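Local atomic coordinates of transposon Tn7 transposition protein TnsA (Escherichia coli, PDB entry 1T0F), a protein that works with TnsB as the Tn7 transposase, acting as the metal-dependent endonuclease that breaks the 5' DNA strands. Residues A[127-137]-A[161-169]. Numbering follows the deposited sequence.
Sequences FEQFAIQVKPA and IPWFIFTDK. With MG (magnesium ion), chain E.
Trp-163 lies beside Ala-131 and Gln-133 on one face of two parallel strands. Ala-131 CB meets the indole at its edge, in the ring plane, 3.8 Å from Trp-163 CD1. Gln-133 CB sits 3.8 Å from Trp-163 NE1. Trp-156 of the intervening helix 143-159 meets the indole with its ring nearly parallel. Replacing Trp-163 with an alanine would probably leave a gap beside Gln-133 CB and deprive Trp-156 of its ring partner.

On the other face, Ile-132 CD1 reaches the Phe-166 ring, 3.5 Å from CE1. Ile-132 CG1 stands anti to the carbonyl carbon (chi1 -67°) and the chain runs on extended, which carries CD1 to the ring. Phe-164 turns its edge to the face of Phe-127, with planes at 72°. Five backbone hydrogen bonds join the two segments, from Ala-131 N to Pro-162 O through Lys-135 N to Phe-166 O. Beyond them, Asp-168 OD1 accepts from Ala-137 N at 3.1 Å.

Gln-133 bends at chi2 (66°), and its OE1 binds magnesium at 2.5 Å. Its NE2 is hydrogen-bonded to Glu-152. Val-134 O and Asp-117 also bind the metal, and active-site Lys-135 NZ donates to a metal-bound water. This beta-alpha-beta unit carries part of the active site of a PDDEXK, restriction-enzyme-like nuclease.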
# COMPACT_ATOMS: atom_id res chain seq x y z
N PHE A 127 -7.19 -8.24 -13.98
CA PHE A 127 -5.88 -7.63 -14.27
C PHE A 127 -4.72 -8.50 -13.81
O PHE A 127 -4.58 -8.77 -12.63
CB PHE A 127 -5.78 -6.27 -13.57
CG PHE A 127 -6.81 -5.28 -14.01
CD1 PHE A 127 -6.67 -4.58 -15.20
CD2 PHE A 127 -7.95 -5.07 -13.24
CE1 PHE A 127 -7.65 -3.69 -15.63
CE2 PHE A 127 -8.94 -4.18 -13.66
CZ PHE A 127 -8.78 -3.49 -14.86
N GLU A 128 -3.88 -8.92 -14.76
CA GLU A 128 -2.73 -9.76 -14.42
C GLU A 128 -1.63 -8.90 -13.77
O GLU A 128 -0.80 -9.39 -13.02
CB GLU A 128 -2.20 -10.45 -15.68
CG GLU A 128 -1.46 -9.56 -16.67
CD GLU A 128 -1.21 -10.26 -18.00
OE1 GLU A 128 -0.96 -11.49 -17.99
OE2 GLU A 128 -1.24 -9.58 -19.06
N GLN A 129 -1.66 -7.61 -14.08
CA GLN A 129 -0.70 -6.68 -13.50
C GLN A 129 -1.29 -5.28 -13.54
O GLN A 129 -1.91 -4.89 -14.52
CB GLN A 129 0.61 -6.71 -14.30
CG GLN A 129 1.81 -6.18 -13.53
CD GLN A 129 3.12 -6.42 -14.28
OE1 GLN A 129 4.18 -6.57 -13.67
NE2 GLN A 129 3.05 -6.45 -15.60
N PHE A 130 -1.13 -4.54 -12.45
CA PHE A 130 -1.62 -3.18 -12.43
C PHE A 130 -0.82 -2.39 -11.42
O PHE A 130 -0.20 -2.96 -10.53
CB PHE A 130 -3.13 -3.12 -12.11
CG PHE A 130 -3.51 -3.64 -10.75
CD1 PHE A 130 -3.39 -2.84 -9.62
CD2 PHE A 130 -4.02 -4.93 -10.61
CE1 PHE A 130 -3.77 -3.31 -8.36
CE2 PHE A 130 -4.41 -5.41 -9.36
CZ PHE A 130 -4.29 -4.60 -8.23
N ALA A 131 -0.79 -1.08 -11.60
CA ALA A 131 -0.04 -0.22 -10.71
C ALA A 131 -0.97 0.74 -9.98
O ALA A 131 -2.01 1.12 -10.51
CB ALA A 131 1.02 0.57 -11.51
N ILE A 132 -0.59 1.12 -8.77
CA ILE A 132 -1.39 2.03 -7.97
C ILE A 132 -0.57 3.14 -7.32
O ILE A 132 0.51 2.88 -6.77
CB ILE A 132 -2.10 1.28 -6.80
CG1 ILE A 132 -3.16 0.31 -7.35
CG2 ILE A 132 -2.75 2.29 -5.84
CD1 ILE A 132 -3.98 -0.36 -6.26
N GLN A 133 -1.07 4.37 -7.40
CA GLN A 133 -0.45 5.49 -6.71
C GLN A 133 -1.52 5.89 -5.68
O GLN A 133 -2.70 6.04 -6.01
CB GLN A 133 -0.17 6.68 -7.66
CG GLN A 133 0.33 7.93 -6.92
CD GLN A 133 1.70 7.75 -6.27
OE1 GLN A 133 2.03 8.42 -5.29
NE2 GLN A 133 2.52 6.86 -6.83
N VAL A 134 -1.09 6.03 -4.43
CA VAL A 134 -1.96 6.38 -3.32
C VAL A 134 -1.84 7.88 -3.00
O VAL A 134 -0.74 8.40 -2.87
CB VAL A 134 -1.55 5.55 -2.10
CG1 VAL A 134 -2.28 5.98 -0.89
CG2 VAL A 134 -1.80 4.07 -2.39
N LYS A 135 -2.97 8.58 -2.89
CA LYS A 135 -2.95 10.02 -2.60
C LYS A 135 -4.10 10.46 -1.73
O LYS A 135 -5.20 9.91 -1.82
CB LYS A 135 -3.07 10.83 -3.90
CG LYS A 135 -1.87 10.82 -4.83
CD LYS A 135 -0.68 11.51 -4.19
CE LYS A 135 0.51 11.52 -5.15
NZ LYS A 135 1.74 12.04 -4.50
N PRO A 136 -3.87 11.46 -0.86
CA PRO A 136 -4.98 11.93 -0.03
C PRO A 136 -5.86 12.58 -1.09
O PRO A 136 -5.35 13.16 -2.04
CB PRO A 136 -4.33 12.97 0.87
CG PRO A 136 -2.94 12.45 1.03
CD PRO A 136 -2.59 12.00 -0.37
N ALA A 137 -7.18 12.49 -0.95
CA ALA A 137 -8.06 13.09 -1.95
C ALA A 137 -7.80 14.58 -2.14
O ALA A 137 -7.87 15.09 -3.25
CB ALA A 137 -9.52 12.86 -1.56
N ILE A 161 0.55 -0.94 -18.99
CA ILE A 161 0.14 -1.53 -17.73
C ILE A 161 -0.89 -0.61 -17.08
O ILE A 161 -0.63 0.58 -16.89
CB ILE A 161 1.34 -1.71 -16.78
CG1 ILE A 161 2.30 -2.76 -17.35
CG2 ILE A 161 0.86 -2.09 -15.38
CD1 ILE A 161 3.57 -2.94 -16.56
N PRO A 162 -2.07 -1.15 -16.73
CA PRO A 162 -3.12 -0.34 -16.10
C PRO A 162 -2.62 0.35 -14.84
O PRO A 162 -1.94 -0.26 -14.01
CB PRO A 162 -4.22 -1.36 -15.79
CG PRO A 162 -4.02 -2.41 -16.85
CD PRO A 162 -2.51 -2.55 -16.88
N TRP A 163 -2.96 1.63 -14.70
CA TRP A 163 -2.53 2.42 -13.55
C TRP A 163 -3.74 3.15 -12.98
O TRP A 163 -4.54 3.69 -13.75
CB TRP A 163 -1.48 3.44 -13.98
CG TRP A 163 -1.06 4.40 -12.92
CD1 TRP A 163 -0.16 4.19 -11.92
CD2 TRP A 163 -1.50 5.76 -12.78
NE1 TRP A 163 0.00 5.33 -11.17
CE2 TRP A 163 -0.82 6.31 -11.68
CE3 TRP A 163 -2.41 6.56 -13.48
CZ2 TRP A 163 -1.01 7.63 -11.27
CZ3 TRP A 163 -2.61 7.87 -13.07
CH2 TRP A 163 -1.91 8.39 -11.97
N PHE A 164 -3.86 3.16 -11.66
CA PHE A 164 -4.97 3.81 -10.97
C PHE A 164 -4.50 4.59 -9.76
O PHE A 164 -3.43 4.33 -9.19
CB PHE A 164 -5.97 2.76 -10.46
CG PHE A 164 -6.46 1.84 -11.52
CD1 PHE A 164 -7.54 2.19 -12.32
CD2 PHE A 164 -5.82 0.62 -11.75
CE1 PHE A 164 -7.99 1.35 -13.33
CE2 PHE A 164 -6.25 -0.23 -12.76
CZ PHE A 164 -7.33 0.13 -13.55
N ILE A 165 -5.33 5.53 -9.34
CA ILE A 165 -5.06 6.31 -8.15
C ILE A 165 -6.05 5.83 -7.07
O ILE A 165 -7.21 5.59 -7.36
CB ILE A 165 -5.30 7.81 -8.39
CG1 ILE A 165 -4.26 8.33 -9.39
CG2 ILE A 165 -5.24 8.56 -7.07
CD1 ILE A 165 -4.60 9.70 -9.93
N PHE A 166 -5.56 5.67 -5.86
CA PHE A 166 -6.38 5.25 -4.73
C PHE A 166 -6.28 6.31 -3.65
O PHE A 166 -5.18 6.74 -3.30
CB PHE A 166 -5.88 3.93 -4.13
CG PHE A 166 -6.68 2.73 -4.54
CD1 PHE A 166 -6.47 2.11 -5.77
CD2 PHE A 166 -7.66 2.22 -3.69
CE1 PHE A 166 -7.23 0.99 -6.15
CE2 PHE A 166 -8.42 1.11 -4.05
CZ PHE A 166 -8.21 0.49 -5.28
N THR A 167 -7.42 6.75 -3.10
CA THR A 167 -7.39 7.74 -2.03
C THR A 167 -8.08 7.18 -0.79
O THR A 167 -8.59 6.05 -0.81
CB THR A 167 -8.13 9.05 -2.41
OG1 THR A 167 -9.55 8.85 -2.35
CG2 THR A 167 -7.75 9.51 -3.82
N ASP A 168 -8.09 7.95 0.29
CA ASP A 168 -8.74 7.55 1.53
C ASP A 168 -10.23 7.26 1.30
O ASP A 168 -10.83 6.44 2.01
CB ASP A 168 -8.58 8.66 2.59
CG ASP A 168 -8.98 10.04 2.07
OD1 ASP A 168 -8.32 10.56 1.14
OD2 ASP A 168 -9.97 10.62 2.59
N LYS A 169 -10.81 7.90 0.29
CA LYS A 169 -12.23 7.70 -0.01
C LYS A 169 -12.56 6.34 -0.62
O LYS A 169 -13.72 5.95 -0.70
CB LYS A 169 -12.73 8.81 -0.93
CG LYS A 169 -12.82 10.17 -0.23
CD LYS A 169 -13.26 11.27 -1.20
CE LYS A 169 -13.49 12.58 -0.47
NZ LYS A 169 -12.29 13.00 0.29
MG MG E . 1.62 8.23 -2.86
O HOH W 1 2.08 10.55 -2.26
O HOH W 2 2.00 7.78 -0.37